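Long-range contacts in FAD dependent oxidoreductase (Chelativorans sp. BNC1, PDB 6PXS), which binds FAD and, as an iminodiacetate oxidase of the DadA oxidoreductase family, probably uses this flavin to oxidise the secondary amine iminodiacetate: residues V175-N180 with A208-L213; G182-L187 with D197-T202; L216-V221 with L326-G331. All blocks are in the same frame, centred on the assembly; numbering follows the deposited sequence.

Following the chain from the N terminus, past the first strands of the nucleotide-binding sheet, it reaches strand 176-180, turns back along strand 183-187, passes through strand 198-201 and enters helix 207-211. Contact 1 closes the loop from V175 to L213, and contact 2 closes a smaller loop lying wholly within it; no loops cross. Contact 3 follows in series, closing an excursion of 104 residues between L216-V221 and L326-G331. The three are physically joined: the salt bridge R178 to E185 links contacts 1 and 2, while L211 packs on H218 and I328 of contact 3. Probable backbone hydrogen bonds from T327 to I199 and V201 tie contacts 2 and 3 within the six-stranded sheet.

Contact 1 of 3, residues V175-N180 with A208-L213; sequences VSLRLN and AQILAL. With FAD (flavin-adenine dinucleotide), chain E.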
ATOM      1  N   VAL A 175      17.384  16.652  12.713  1.00 47.35           N
ATOM      2  CA  VAL A 175      18.319  17.542  13.382  1.00 53.41           C
ATOM      3  C   VAL A 175      17.764  18.962  13.341  1.00 52.80           C
ATOM      4  O   VAL A 175      16.815  19.266  12.615  1.00 50.75           O
ATOM      5  CB  VAL A 175      19.727  17.488  12.757  1.00 52.14           C
ATOM      6  CG1 VAL A 175      20.286  16.077  12.846  1.00 49.65           C
ATOM      7  CG2 VAL A 175      19.693  17.972  11.312  1.00 50.34           C
ATOM      8  N   SER A 176      18.377  19.834  14.139  1.00 54.85           N
ATOM      9  CA  SER A 176      17.947  21.223  14.237  1.00 58.40           C
ATOM     10  C   SER A 176      19.153  22.150  14.153  1.00 61.17           C
ATOM     11  O   SER A 176      20.266  21.701  13.860  1.00 61.02           O
ATOM     12  CB  SER A 176      17.178  21.448  15.540  1.00 62.56           C
ATOM     13  OG  SER A 176      16.454  22.664  15.507  1.00 63.92           O
ATOM     14  N   LEU A 177      18.945  23.441  14.410  1.00 62.67           N
ATOM     15  CA  LEU A 177      20.002  24.436  14.315  1.00 61.45           C
ATOM     16  C   LEU A 177      19.834  25.473  15.415  1.00 61.09           C
ATOM     17  O   LEU A 177      18.708  25.831  15.772  1.00 60.33           O
ATOM     18  CB  LEU A 177      19.990  25.137  12.949  1.00 61.27           C
ATOM     19  CG  LEU A 177      20.234  24.265  11.715  1.00 62.17           C
ATOM     20  CD1 LEU A 177      20.012  25.072  10.446  1.00 60.21           C
ATOM     21  CD2 LEU A 177      21.637  23.677  11.733  1.00 63.77           C
ATOM     22  N   ARG A 178      20.956  25.950  15.950  1.00 63.82           N
ATOM     23  CA  ARG A 178      20.956  27.090  16.855  1.00 69.41           C
ATOM     24  C   ARG A 178      22.181  27.944  16.565  1.00 74.06           C
ATOM     25  O   ARG A 178      23.183  27.470  16.024  1.00 73.37           O
ATOM     26  CB  ARG A 178      20.922  26.661  18.333  1.00 71.26           C
ATOM     27  CG  ARG A 178      22.223  26.104  18.905  1.00 72.24           C
ATOM     28  CD  ARG A 178      22.156  26.081  20.428  1.00 74.54           C
ATOM     29  NE  ARG A 178      23.352  25.514  21.045  1.00 75.49           N
ATOM     30  CZ  ARG A 178      23.608  25.551  22.350  1.00 79.04           C
ATOM     31  NH1 ARG A 178      22.754  26.136  23.182  1.00 81.06           N
ATOM     32  NH2 ARG A 178      24.721  25.009  22.827  1.00 80.35           N
ATOM     33  N   LEU A 179      22.084  29.219  16.934  1.00 78.85           N
ATOM     34  CA  LEU A 179      23.109  30.214  16.637  1.00 82.91           C
ATOM     35  C   LEU A 179      23.947  30.440  17.891  1.00 89.23           C
ATOM     36  O   LEU A 179      23.447  30.958  18.894  1.00 89.55           O
ATOM     37  CB  LEU A 179      22.461  31.512  16.160  1.00 80.59           C
ATOM     38  CG  LEU A 179      23.352  32.583  15.532  1.00 78.08           C
ATOM     39  CD1 LEU A 179      24.113  32.038  14.332  1.00 76.88           C
ATOM     40  CD2 LEU A 179      22.505  33.779  15.129  1.00 77.51           C
ATOM     41  N   ASN A 180      25.221  30.053  17.832  1.00 97.55           N
ATOM     42  CA  ASN A 180      26.131  30.152  18.968  1.00103.14           C
ATOM     43  C   ASN A 180      27.361  30.952  18.564  1.00101.54           C
ATOM     44  O   ASN A 180      28.123  30.527  17.688  1.00 99.82           O
ATOM     45  CB  ASN A 180      26.542  28.766  19.469  1.00106.60           C
ATOM     46  CG  ASN A 180      27.584  28.829  20.570  1.00110.61           C
ATOM     47  OD1 ASN A 180      28.760  28.544  20.343  1.00111.66           O
ATOM     48  ND2 ASN A 180      27.158  29.214  21.768  1.00111.90           N
ATOM     49  N   ALA A 208      12.888  26.219   5.778  1.00 45.02           N
ATOM     50  CA  ALA A 208      12.508  27.406   6.533  1.00 41.82           C
ATOM     51  C   ALA A 208      12.169  27.083   7.982  1.00 47.57           C
ATOM     52  O   ALA A 208      12.281  27.964   8.842  1.00 47.69           O
ATOM     53  CB  ALA A 208      11.318  28.093   5.861  1.00 41.44           C
ATOM     54  N   GLN A 209      11.770  25.842   8.275  1.00 51.96           N
ATOM     55  CA  GLN A 209      11.358  25.497   9.631  1.00 47.44           C
ATOM     56  C   GLN A 209      12.528  25.547  10.602  1.00 44.73           C
ATOM     57  O   GLN A 209      12.377  26.012  11.738  1.00 45.65           O
ATOM     58  CB  GLN A 209      10.715  24.111   9.651  1.00 48.51           C
ATOM     59  CG  GLN A 209       9.385  24.029   8.925  1.00 48.50           C
ATOM     60  CD  GLN A 209       8.760  22.650   9.012  1.00 49.01           C
ATOM     61  OE1 GLN A 209       9.404  21.688   9.430  1.00 48.83           O
ATOM     62  NE2 GLN A 209       7.495  22.549   8.619  1.00 50.39           N
ATOM     63  N   ILE A 210      13.701  25.072  10.182  1.00 46.26           N
ATOM     64  CA  ILE A 210      14.850  24.995  11.079  1.00 49.24           C
ATOM     65  C   ILE A 210      15.765  26.199  10.894  1.00 48.50           C
ATOM     66  O   ILE A 210      16.496  26.577  11.816  1.00 50.13           O
ATOM     67  CB  ILE A 210      15.631  23.682  10.878  1.00 50.51           C
ATOM     68  CG1 ILE A 210      16.095  23.535   9.426  1.00 49.94           C
ATOM     69  CG2 ILE A 210      14.775  22.495  11.288  1.00 52.47           C
ATOM     70  CD1 ILE A 210      17.118  22.430   9.226  1.00 47.44           C
ATOM     71  N   LEU A 211      15.742  26.812   9.709  1.00 47.50           N
ATOM     72  CA  LEU A 211      16.564  27.999   9.494  1.00 47.94           C
ATOM     73  C   LEU A 211      16.029  29.193  10.273  1.00 52.19           C
ATOM     74  O   LEU A 211      16.805  30.075  10.660  1.00 54.82           O
ATOM     75  CB  LEU A 211      16.639  28.334   8.004  1.00 47.44           C
ATOM     76  CG  LEU A 211      17.420  27.363   7.116  1.00 46.18           C
ATOM     77  CD1 LEU A 211      17.290  27.774   5.657  1.00 46.29           C
ATOM     78  CD2 LEU A 211      18.885  27.293   7.526  1.00 40.81           C
ATOM     79  N   ALA A 212      14.716  29.241  10.513  1.00 51.62           N
ATOM     80  CA  ALA A 212      14.144  30.330  11.294  1.00 50.97           C
ATOM     81  C   ALA A 212      14.723  30.390  12.699  1.00 49.76           C
ATOM     82  O   ALA A 212      14.644  31.438  13.346  1.00 52.27           O
ATOM     83  CB  ALA A 212      12.623  30.187  11.366  1.00 52.05           C
ATOM     84  N   LEU A 213      15.301  29.288  13.184  1.00 50.33           N
ATOM     85  CA  LEU A 213      15.922  29.283  14.503  1.00 53.36           C
ATOM     86  C   LEU A 213      17.139  30.196  14.572  1.00 55.14           C
ATOM     87  O   LEU A 213      17.575  30.544  15.675  1.00 54.88           O
ATOM     88  CB  LEU A 213      16.325  27.857  14.881  1.00 53.46           C
ATOM     89  CG  LEU A 213      15.240  26.790  14.705  1.00 53.97           C
ATOM     90  CD1 LEU A 213      15.752  25.423  15.129  1.00 53.04           C
ATOM     91  CD2 LEU A 213      13.992  27.156  15.484  1.00 53.32           C
TER
HETATM   92  PA  FAD E 401      13.586  17.230  -1.173  1.00 34.20           P
HETATM   93  O1A FAD E 401      12.233  17.316  -0.573  1.00 31.30           O
HETATM   94  O2A FAD E 401      13.729  16.149  -2.248  1.00 37.43           O
HETATM   95  O5B FAD E 401      14.696  17.030  -0.082  1.00 36.36           O
HETATM   96  C5B FAD E 401      14.503  17.478   1.276  1.00 41.88           C
HETATM   97  C4B FAD E 401      14.985  16.399   2.210  1.00 43.79           C
HETATM   98  O4B FAD E 401      15.456  16.998   3.441  1.00 50.20           O
HETATM   99  C3B FAD E 401      13.918  15.380   2.613  1.00 41.67           C
HETATM  100  O3B FAD E 401      14.469  14.069   2.646  1.00 38.21           O
HETATM  101  C2B FAD E 401      13.505  15.854   4.008  1.00 48.53           C
HETATM  102  O2B FAD E 401      12.995  14.796   4.810  1.00 45.90           O
HETATM  103  C1B FAD E 401      14.846  16.351   4.536  1.00 50.04           C
HETATM  104  N9A FAD E 401      14.750  17.296   5.643  1.00 64.90           N
HETATM  105  C8A FAD E 401      14.071  18.485   5.665  1.00 49.07           C
HETATM  106  N7A FAD E 401      14.158  19.128   6.806  1.00 55.79           N
HETATM  107  C5A FAD E 401      14.949  18.300   7.589  1.00 55.82           C
HETATM  108  C6A FAD E 401      15.417  18.408   8.912  1.00 55.56           C
HETATM  109  N6A FAD E 401      15.144  19.440   9.716  1.00 53.75           N
HETATM  110  N1A FAD E 401      16.186  17.404   9.389  1.00 51.65           N
HETATM  111  C2A FAD E 401      16.463  16.368   8.594  1.00 53.95           C
HETATM  112  N3A FAD E 401      16.077  16.161   7.333  1.00 49.50           N
HETATM  113  C4A FAD E 401      15.318  17.167   6.886  1.00 52.75           C
HETATM  114  N1  FAD E 401      11.709  18.848 -11.463  1.00 48.07           N
HETATM  115  C2  FAD E 401      12.175  18.709 -12.739  1.00 48.59           C
HETATM  116  O2  FAD E 401      13.274  19.159 -13.079  1.00 50.66           O
HETATM  117  N3  FAD E 401      11.409  18.047 -13.683  1.00 44.09           N
HETATM  118  C4  FAD E 401      10.166  17.488 -13.469  1.00 44.82           C
HETATM  119  O4  FAD E 401       9.577  16.923 -14.388  1.00 46.56           O
HETATM  120  C4X FAD E 401       9.677  17.644 -12.111  1.00 44.58           C
HETATM  121  N5  FAD E 401       8.509  17.145 -11.821  1.00 42.04           N
HETATM  122  C5X FAD E 401       8.042  17.292 -10.524  1.00 39.85           C
HETATM  123  C6  FAD E 401       6.794  16.764 -10.198  1.00 41.20           C
HETATM  124  C7  FAD E 401       6.281  16.880  -8.909  1.00 39.97           C
HETATM  125  C7M FAD E 401       4.929  16.298  -8.595  1.00 40.53           C
HETATM  126  C8  FAD E 401       7.026  17.546  -7.924  1.00 40.98           C
HETATM  127  C8M FAD E 401       6.497  17.691  -6.521  1.00 45.61           C
HETATM  128  C9  FAD E 401       8.273  18.073  -8.248  1.00 39.84           C
HETATM  129  C9A FAD E 401       8.785  17.952  -9.535  1.00 38.25           C
HETATM  130  N10 FAD E 401      10.046  18.473  -9.891  1.00 38.61           N
HETATM  131  C10 FAD E 401      10.522  18.340 -11.176  1.00 44.05           C
HETATM  132  C1' FAD E 401      10.870  19.191  -8.904  1.00 37.09           C
HETATM  133  C2' FAD E 401      11.786  18.271  -8.099  1.00 37.57           C
HETATM  134  O2' FAD E 401      11.110  17.055  -7.777  1.00 38.44           O
HETATM  135  C3' FAD E 401      12.188  18.978  -6.804  1.00 35.71           C
HETATM  136  O3' FAD E 401      12.479  20.342  -7.088  1.00 39.32           O
HETATM  137  C4' FAD E 401      13.399  18.368  -6.098  1.00 35.02           C
HETATM  138  O4' FAD E 401      13.133  16.994  -5.824  1.00 34.98           O
HETATM  139  C5' FAD E 401      13.722  19.104  -4.815  1.00 37.30           C
HETATM  140  O5' FAD E 401      14.806  18.432  -4.142  1.00 36.52           O
HETATM  141  P   FAD E 401      15.275  18.885  -2.710  1.00 36.98           P
HETATM  142  O1P FAD E 401      15.514  20.399  -2.723  1.00 41.73           O
HETATM  143  O2P FAD E 401      16.410  18.067  -2.210  1.00 34.01           O
HETATM  144  O3P FAD E 401      13.978  18.619  -1.830  1.00 38.96           O
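V175 and I210 meet at the adenine of FAD, the flat group of this contact. V175 O and I210 CG2 both lie close to the purine plane, at the edge that carries the exocyclic amino group, whereas I210 CD1 and V175 CG2 stand off the plane, both on the same side of it. Through its carbonyl O, V175 takes a weak hydrogen bond from FAD N6A at 3.4 Å, nearly straight with an N-H...O angle of 166°. I210 CG2 comes to 3.5 Å from FAD N6A and I210 CD1 to 3.6 Å. With chi1 at 57°, CG1 of I210 is tucked in over the residue's own backbone and CG2 is turned toward the N side, which brings both branches to the amino group. V175 CG2 lies 4.0 Å from FAD N1A, out of the ring plane at the rim of the purine.

This adenine end lies in the Rossmann-type nucleotide-binding part of the fold, where strand 176-180 of a two-stranded antiparallel hairpin faces helix 207-211. I6 of strand 3-6 packs against V175, L177 and I210.

L177 carries the apolar half of the interface. Its CD1 lies 3.8 Å from L211 CD2 and 4.1 Å from I210 CD1; L177 and L211 lie alongside each other with their side chains running in a common direction. R178 points away from the helix, its NH1 weakly bonded to A212 O of the second subunit.

Contact 2 of 3, residues G182-L187 with D197-T202; sequences GRAECL and DEIIVT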
ATOM      1  N   GLY A 182      27.860  33.526  16.822  1.00 95.19           N
ATOM      2  CA  GLY A 182      27.929  33.924  15.433  1.00 94.38           C
ATOM      3  C   GLY A 182      28.215  32.812  14.447  1.00 85.03           C
ATOM      4  O   GLY A 182      28.286  33.084  13.241  1.00 86.15           O
ATOM      5  N   ARG A 183      28.389  31.577  14.907  1.00 74.45           N
ATOM      6  CA  ARG A 183      28.608  30.437  14.031  1.00 69.99           C
ATOM      7  C   ARG A 183      27.436  29.469  14.136  1.00 68.70           C
ATOM      8  O   ARG A 183      26.728  29.420  15.147  1.00 68.05           O
ATOM      9  CB  ARG A 183      29.918  29.717  14.372  1.00 71.11           C
ATOM     10  CG  ARG A 183      30.344  28.691  13.329  1.00 71.27           C
ATOM     11  CD  ARG A 183      31.653  28.013  13.698  1.00 73.97           C
ATOM     12  NE  ARG A 183      32.805  28.896  13.526  1.00 76.30           N
ATOM     13  CZ  ARG A 183      33.482  29.042  12.389  1.00 75.61           C
ATOM     14  NH1 ARG A 183      34.518  29.869  12.338  1.00 76.04           N
ATOM     15  NH2 ARG A 183      33.128  28.367  11.301  1.00 73.68           N
ATOM     16  N   ALA A 184      27.240  28.696  13.071  1.00 67.97           N
ATOM     17  CA  ALA A 184      26.111  27.781  12.989  1.00 65.65           C
ATOM     18  C   ALA A 184      26.420  26.480  13.719  1.00 62.60           C
ATOM     19  O   ALA A 184      27.500  25.903  13.554  1.00 62.21           O
ATOM     20  CB  ALA A 184      25.769  27.495  11.527  1.00 64.71           C
ATOM     21  N   GLU A 185      25.467  26.024  14.527  1.00 60.76           N
ATOM     22  CA  GLU A 185      25.549  24.750  15.227  1.00 63.02           C
ATOM     23  C   GLU A 185      24.402  23.857  14.777  1.00 60.13           C
ATOM     24  O   GLU A 185      23.294  24.339  14.521  1.00 59.04           O
ATOM     25  CB  GLU A 185      25.491  24.942  16.747  1.00 68.98           C
ATOM     26  CG  GLU A 185      26.847  24.934  17.434  1.00 75.88           C
ATOM     27  CD  GLU A 185      26.732  25.001  18.946  1.00 81.88           C
ATOM     28  OE1 GLU A 185      25.611  25.228  19.448  1.00 83.53           O
ATOM     29  OE2 GLU A 185      27.761  24.825  19.632  1.00 83.74           O
ATOM     30  N   CYS A 186      24.668  22.557  14.679  1.00 58.67           N
ATOM     31  CA  CYS A 186      23.657  21.570  14.321  1.00 60.47           C
ATOM     32  C   CYS A 186      23.371  20.699  15.536  1.00 62.67           C
ATOM     33  O   CYS A 186      24.289  20.088  16.096  1.00 63.82           O
ATOM     34  CB  CYS A 186      24.110  20.714  13.139  1.00 60.24           C
ATOM     35  SG  CYS A 186      22.818  19.618  12.499  1.00 58.94           S
ATOM     36  N   LEU A 187      22.102  20.633  15.929  1.00 61.59           N
ATOM     37  CA  LEU A 187      21.678  19.908  17.120  1.00 61.71           C
ATOM     38  C   LEU A 187      21.159  18.533  16.719  1.00 59.61           C
ATOM     39  O   LEU A 187      20.179  18.428  15.973  1.00 58.15           O
ATOM     40  CB  LEU A 187      20.598  20.688  17.868  1.00 65.62           C
ATOM     41  CG  LEU A 187      20.958  22.129  18.247  1.00 69.27           C
ATOM     42  CD1 LEU A 187      19.801  22.792  18.978  1.00 70.30           C
ATOM     43  CD2 LEU A 187      22.227  22.176  19.088  1.00 68.71           C
ATOM     44  N   ASP A 197      32.704  21.358  10.664  1.00 69.64           N
ATOM     45  CA  ASP A 197      33.335  22.584  10.186  1.00 69.71           C
ATOM     46  C   ASP A 197      32.375  23.397   9.327  1.00 67.27           C
ATOM     47  O   ASP A 197      32.343  24.630   9.415  1.00 66.59           O
ATOM     48  CB  ASP A 197      34.599  22.252   9.390  1.00 70.49           C
ATOM     49  CG  ASP A 197      35.593  21.426  10.184  1.00 73.54           C
ATOM     50  OD1 ASP A 197      35.589  21.517  11.430  1.00 76.09           O
ATOM     51  OD2 ASP A 197      36.382  20.684   9.560  1.00 72.55           O
ATOM     52  N   GLU A 198      31.588  22.722   8.492  1.00 66.52           N
ATOM     53  CA  GLU A 198      30.683  23.375   7.559  1.00 64.33           C
ATOM     54  C   GLU A 198      29.363  22.624   7.527  1.00 63.40           C
ATOM     55  O   GLU A 198      29.339  21.391   7.579  1.00 63.86           O
ATOM     56  CB  GLU A 198      31.286  23.429   6.150  1.00 64.45           C
ATOM     57  CG  GLU A 198      32.501  24.333   6.028  1.00 66.91           C
ATOM     58  CD  GLU A 198      32.137  25.803   6.053  1.00 64.53           C
ATOM     59  OE1 GLU A 198      30.931  26.119   5.973  1.00 63.25           O
ATOM     60  OE2 GLU A 198      33.057  26.644   6.146  1.00 63.04           O
ATOM     61  N   ILE A 199      28.266  23.371   7.436  1.00 61.17           N
ATOM     62  CA  ILE A 199      26.925  22.807   7.372  1.00 55.50           C
ATOM     63  C   ILE A 199      26.287  23.223   6.056  1.00 53.53           C
ATOM     64  O   ILE A 199      26.399  24.380   5.637  1.00 54.57           O
ATOM     65  CB  ILE A 199      26.056  23.262   8.563  1.00 57.53           C
ATOM     66  CG1 ILE A 199      26.686  22.810   9.884  1.00 59.22           C
ATOM     67  CG2 ILE A 199      24.639  22.710   8.426  1.00 58.78           C
ATOM     68  CD1 ILE A 199      26.018  23.393  11.115  1.00 60.73           C
ATOM     69  N   ILE A 200      25.620  22.273   5.406  1.00 51.53           N
ATOM     70  CA  ILE A 200      24.835  22.526   4.204  1.00 47.57           C
ATOM     71  C   ILE A 200      23.398  22.124   4.499  1.00 47.19           C
ATOM     72  O   ILE A 200      23.144  20.997   4.940  1.00 46.46           O
ATOM     73  CB  ILE A 200      25.378  21.755   2.987  1.00 47.87           C
ATOM     74  CG1 ILE A 200      26.820  22.168   2.693  1.00 48.90           C
ATOM     75  CG2 ILE A 200      24.499  22.002   1.768  1.00 47.18           C
ATOM     76  CD1 ILE A 200      27.451  21.402   1.550  1.00 49.11           C
ATOM     77  N   VAL A 201      22.467  23.037   4.255  1.00 47.44           N
ATOM     78  CA  VAL A 201      21.052  22.807   4.519  1.00 45.75           C
ATOM     79  C   VAL A 201      20.357  22.680   3.169  1.00 46.13           C
ATOM     80  O   VAL A 201      20.102  23.678   2.484  1.00 44.58           O
ATOM     81  CB  VAL A 201      20.437  23.922   5.370  1.00 46.46           C
ATOM     82  CG1 VAL A 201      18.952  23.669   5.579  1.00 46.50           C
ATOM     83  CG2 VAL A 201      21.156  24.014   6.705  1.00 47.31           C
ATOM     84  N   THR A 202      20.051  21.442   2.789  1.00 45.99           N
ATOM     85  CA  THR A 202      19.290  21.125   1.586  1.00 43.23           C
ATOM     86  C   THR A 202      17.951  20.502   1.967  1.00 40.37           C
ATOM     87  O   THR A 202      17.516  19.506   1.389  1.00 39.78           O
ATOM     88  CB  THR A 202      20.081  20.192   0.677  1.00 43.49           C
ATOM     89  OG1 THR A 202      20.547  19.069   1.435  1.00 42.75           O
ATOM     90  CG2 THR A 202      21.267  20.921   0.065  1.00 39.87           C
TER
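I199 reaches strand 183-187 with a single atom, CD1, which lies 4.1 Å from A184 CB and 3.9 Å from C186 CB. Its torsions account for this: CG1 stands anti to the carbonyl carbon (chi1 -60°) and CD1 continues in an extended chain (chi2 171°), bringing the methyl between the two short side chains. The same methyl rests on the backbone, 3.8 Å from A184 O. C186 touches I199 through CB, since its SG is swung anti to its own backbone N, and the side chain packs also on V175 and L177. At the rim, the guanidinium of R183 comes nearest to D197 O, just ahead of strand 198-201; NH2 of R183 remains 4.3 Å from D197 O, so this is proximity without a hydrogen bond.

The strand axes approach to 7.9 Å at 69°, too far apart and too oblique for sheet pairing, which marks one layer crossing another. The hairpin of strands 176-180 and 183-187 thus lies across one face of the sheet containing strand 198-201, whereas E198, I200 and T202 pack against helix 336-352.

Contact 3 of 3, residues L216-V221 with L326-G331; sequences LRHPVV and LTIGNG
H218 and N330 form the polar centre of the contact: N330 ND2 donates to H218 NE2 at 3.1 Å with an N-H...N angle of 153°. The donor lies almost in the imidazole plane, 7° out of it, while the ring nitrogen is tilted somewhat from the amide plane. Because NE2 accepts here, the geometry is consistent with a ring proton on ND1. H218 reaches this position with its ring anti to the backbone N (chi1 -163°), which also lays CE1 3.6 Å from I328 CG2. V220 CG1 packs against the N330 amide, 3.8 Å from N330 CG. Farther toward the start of strand 326-330, L216 CD1 meets I328 CD1 at 4.2 Å and L326 CD2 at 4.4 Å, so leucines and isoleucine continue the interface as apolar packing.

Strand 326-330 belongs to the six-stranded sheet of the Rossmann-type nucleotide-binding fold, and G331 opens what may be a second GxGxxG turn leading to the FAD-binding residue G333. N330 sits at that exit: its OD1 takes a weak hydrogen bond from G331 N at 2.9 Å, and its ND2 has a second, weak bond to G204 O.

Outside this shell, P219 centres an inverse gamma turn between H218 and strand 220-231, which begins at V220; a weak bond from V220 N to H218 O at 2.9 Å supports it. Around the pair, A207 of helix 207-211 touches H218 and N330, and I316 packs on H218 and V220.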
ATOM      1  N   LEU A 216      16.813  33.817  10.460  1.00 63.60           N
ATOM      2  CA  LEU A 216      16.693  33.970   9.020  1.00 62.06           C
ATOM      3  C   LEU A 216      15.226  33.979   8.599  1.00 59.76           C
ATOM      4  O   LEU A 216      14.345  33.477   9.303  1.00 59.89           O
ATOM      5  CB  LEU A 216      17.431  32.843   8.295  1.00 60.75           C
ATOM      6  CG  LEU A 216      18.929  32.724   8.578  1.00 60.66           C
ATOM      7  CD1 LEU A 216      19.475  31.427   8.005  1.00 59.51           C
ATOM      8  CD2 LEU A 216      19.679  33.914   8.008  1.00 60.25           C
ATOM      9  N   ARG A 217      14.973  34.567   7.433  1.00 59.10           N
ATOM     10  CA  ARG A 217      13.654  34.577   6.806  1.00 57.40           C
ATOM     11  C   ARG A 217      13.800  33.877   5.459  1.00 56.42           C
ATOM     12  O   ARG A 217      14.012  34.521   4.429  1.00 57.82           O
ATOM     13  CB  ARG A 217      13.121  36.003   6.654  1.00 57.33           C
ATOM     14  N   HIS A 218      13.683  32.550   5.475  1.00 53.60           N
ATOM     15  CA  HIS A 218      13.841  31.715   4.290  1.00 51.07           C
ATOM     16  C   HIS A 218      12.529  31.669   3.512  1.00 49.82           C
ATOM     17  O   HIS A 218      11.573  31.021   3.957  1.00 49.57           O
ATOM     18  CB  HIS A 218      14.275  30.307   4.706  1.00 53.93           C
ATOM     19  CG  HIS A 218      14.859  29.495   3.594  1.00 51.81           C
ATOM     20  ND1 HIS A 218      15.921  29.930   2.831  1.00 54.67           N
ATOM     21  CD2 HIS A 218      14.542  28.263   3.129  1.00 51.24           C
ATOM     22  CE1 HIS A 218      16.226  29.006   1.937  1.00 53.19           C
ATOM     23  NE2 HIS A 218      15.404  27.985   2.097  1.00 50.65           N
ATOM     24  N   PRO A 219      12.433  32.334   2.349  1.00 48.22           N
ATOM     25  CA  PRO A 219      11.150  32.400   1.626  1.00 47.99           C
ATOM     26  C   PRO A 219      10.934  31.207   0.695  1.00 48.43           C
ATOM     27  O   PRO A 219      10.801  31.354  -0.524  1.00 48.39           O
ATOM     28  CB  PRO A 219      11.282  33.720   0.859  1.00 46.74           C
ATOM     29  CG  PRO A 219      12.734  33.787   0.520  1.00 43.15           C
ATOM     30  CD  PRO A 219      13.480  33.112   1.658  1.00 45.00           C
ATOM     31  N   VAL A 220      10.896  30.009   1.273  1.00 48.65           N
ATOM     32  CA  VAL A 220      10.639  28.778   0.530  1.00 46.00           C
ATOM     33  C   VAL A 220       9.572  27.999   1.286  1.00 45.85           C
ATOM     34  O   VAL A 220       9.811  27.539   2.410  1.00 45.41           O
ATOM     35  CB  VAL A 220      11.905  27.932   0.343  1.00 47.31           C
ATOM     36  CG1 VAL A 220      11.583  26.663  -0.441  1.00 44.65           C
ATOM     37  CG2 VAL A 220      12.983  28.741  -0.360  1.00 46.82           C
ATOM     38  N   VAL A 221       8.409  27.845   0.671  1.00 45.97           N
ATOM     39  CA  VAL A 221       7.281  27.142   1.278  1.00 47.48           C
ATOM     40  C   VAL A 221       6.890  26.008   0.341  1.00 47.31           C
ATOM     41  O   VAL A 221       7.233  26.021  -0.854  1.00 51.45           O
ATOM     42  CB  VAL A 221       6.095  28.094   1.553  1.00 49.72           C
ATOM     43  CG1 VAL A 221       6.528  29.221   2.476  1.00 51.35           C
ATOM     44  CG2 VAL A 221       5.544  28.650   0.250  1.00 51.43           C
ATOM     45  N   LEU A 326      27.930  28.001   7.331  1.00 71.55           N
ATOM     46  CA  LEU A 326      26.582  27.651   6.910  1.00 66.67           C
ATOM     47  C   LEU A 326      26.431  27.910   5.420  1.00 62.77           C
ATOM     48  O   LEU A 326      26.881  28.939   4.909  1.00 62.59           O
ATOM     49  CB  LEU A 326      25.525  28.446   7.688  1.00 69.10           C
ATOM     50  CG  LEU A 326      24.064  28.167   7.316  1.00 67.16           C
ATOM     51  CD1 LEU A 326      23.736  26.693   7.490  1.00 65.86           C
ATOM     52  CD2 LEU A 326      23.124  29.025   8.149  1.00 66.74           C
ATOM     53  N   THR A 327      25.793  26.967   4.732  1.00 59.47           N
ATOM     54  CA  THR A 327      25.531  27.071   3.305  1.00 55.50           C
ATOM     55  C   THR A 327      24.143  26.511   3.033  1.00 54.62           C
ATOM     56  O   THR A 327      23.774  25.464   3.571  1.00 52.59           O
ATOM     57  CB  THR A 327      26.585  26.312   2.487  1.00 54.57           C
ATOM     58  OG1 THR A 327      27.894  26.762   2.859  1.00 56.48           O
ATOM     59  CG2 THR A 327      26.380  26.537   0.999  1.00 53.07           C
ATOM     60  N   ILE A 328      23.376  27.212   2.203  1.00 52.54           N
ATOM     61  CA  ILE A 328      21.982  26.873   1.950  1.00 48.90           C
ATOM     62  C   ILE A 328      21.798  26.590   0.468  1.00 45.59           C
ATOM     63  O   ILE A 328      22.314  27.322  -0.384  1.00 42.05           O
ATOM     64  CB  ILE A 328      21.030  27.997   2.407  1.00 51.65           C
ATOM     65  CG1 ILE A 328      21.198  28.251   3.905  1.00 54.40           C
ATOM     66  CG2 ILE A 328      19.581  27.642   2.086  1.00 51.35           C
ATOM     67  CD1 ILE A 328      20.351  29.390   4.431  1.00 56.35           C
ATOM     68  N   GLY A 329      21.065  25.522   0.169  1.00 46.95           N
ATOM     69  CA  GLY A 329      20.606  25.253  -1.176  1.00 44.56           C
ATOM     70  C   GLY A 329      19.145  24.855  -1.166  1.00 45.63           C
ATOM     71  O   GLY A 329      18.781  23.836  -0.570  1.00 48.81           O
ATOM     72  N   ASN A 330      18.298  25.644  -1.813  1.00 45.68           N
ATOM     73  CA  ASN A 330      16.859  25.404  -1.790  1.00 45.52           C
ATOM     74  C   ASN A 330      16.218  26.290  -2.853  1.00 46.97           C
ATOM     75  O   ASN A 330      16.889  27.090  -3.511  1.00 44.81           O
ATOM     76  CB  ASN A 330      16.279  25.675  -0.399  1.00 44.59           C
ATOM     77  CG  ASN A 330      14.954  24.983  -0.178  1.00 48.13           C
ATOM     78  OD1 ASN A 330      14.531  24.161  -0.990  1.00 51.67           O
ATOM     79  ND2 ASN A 330      14.292  25.305   0.928  1.00 46.82           N
ATOM     80  N   GLY A 331      14.907  26.138  -3.015  1.00 45.38           N
ATOM     81  CA  GLY A 331      14.173  26.908  -3.996  1.00 43.42           C
ATOM     82  C   GLY A 331      14.145  26.305  -5.378  1.00 41.72           C
ATOM     83  O   GLY A 331      13.910  27.031  -6.350  1.00 43.33           O
TER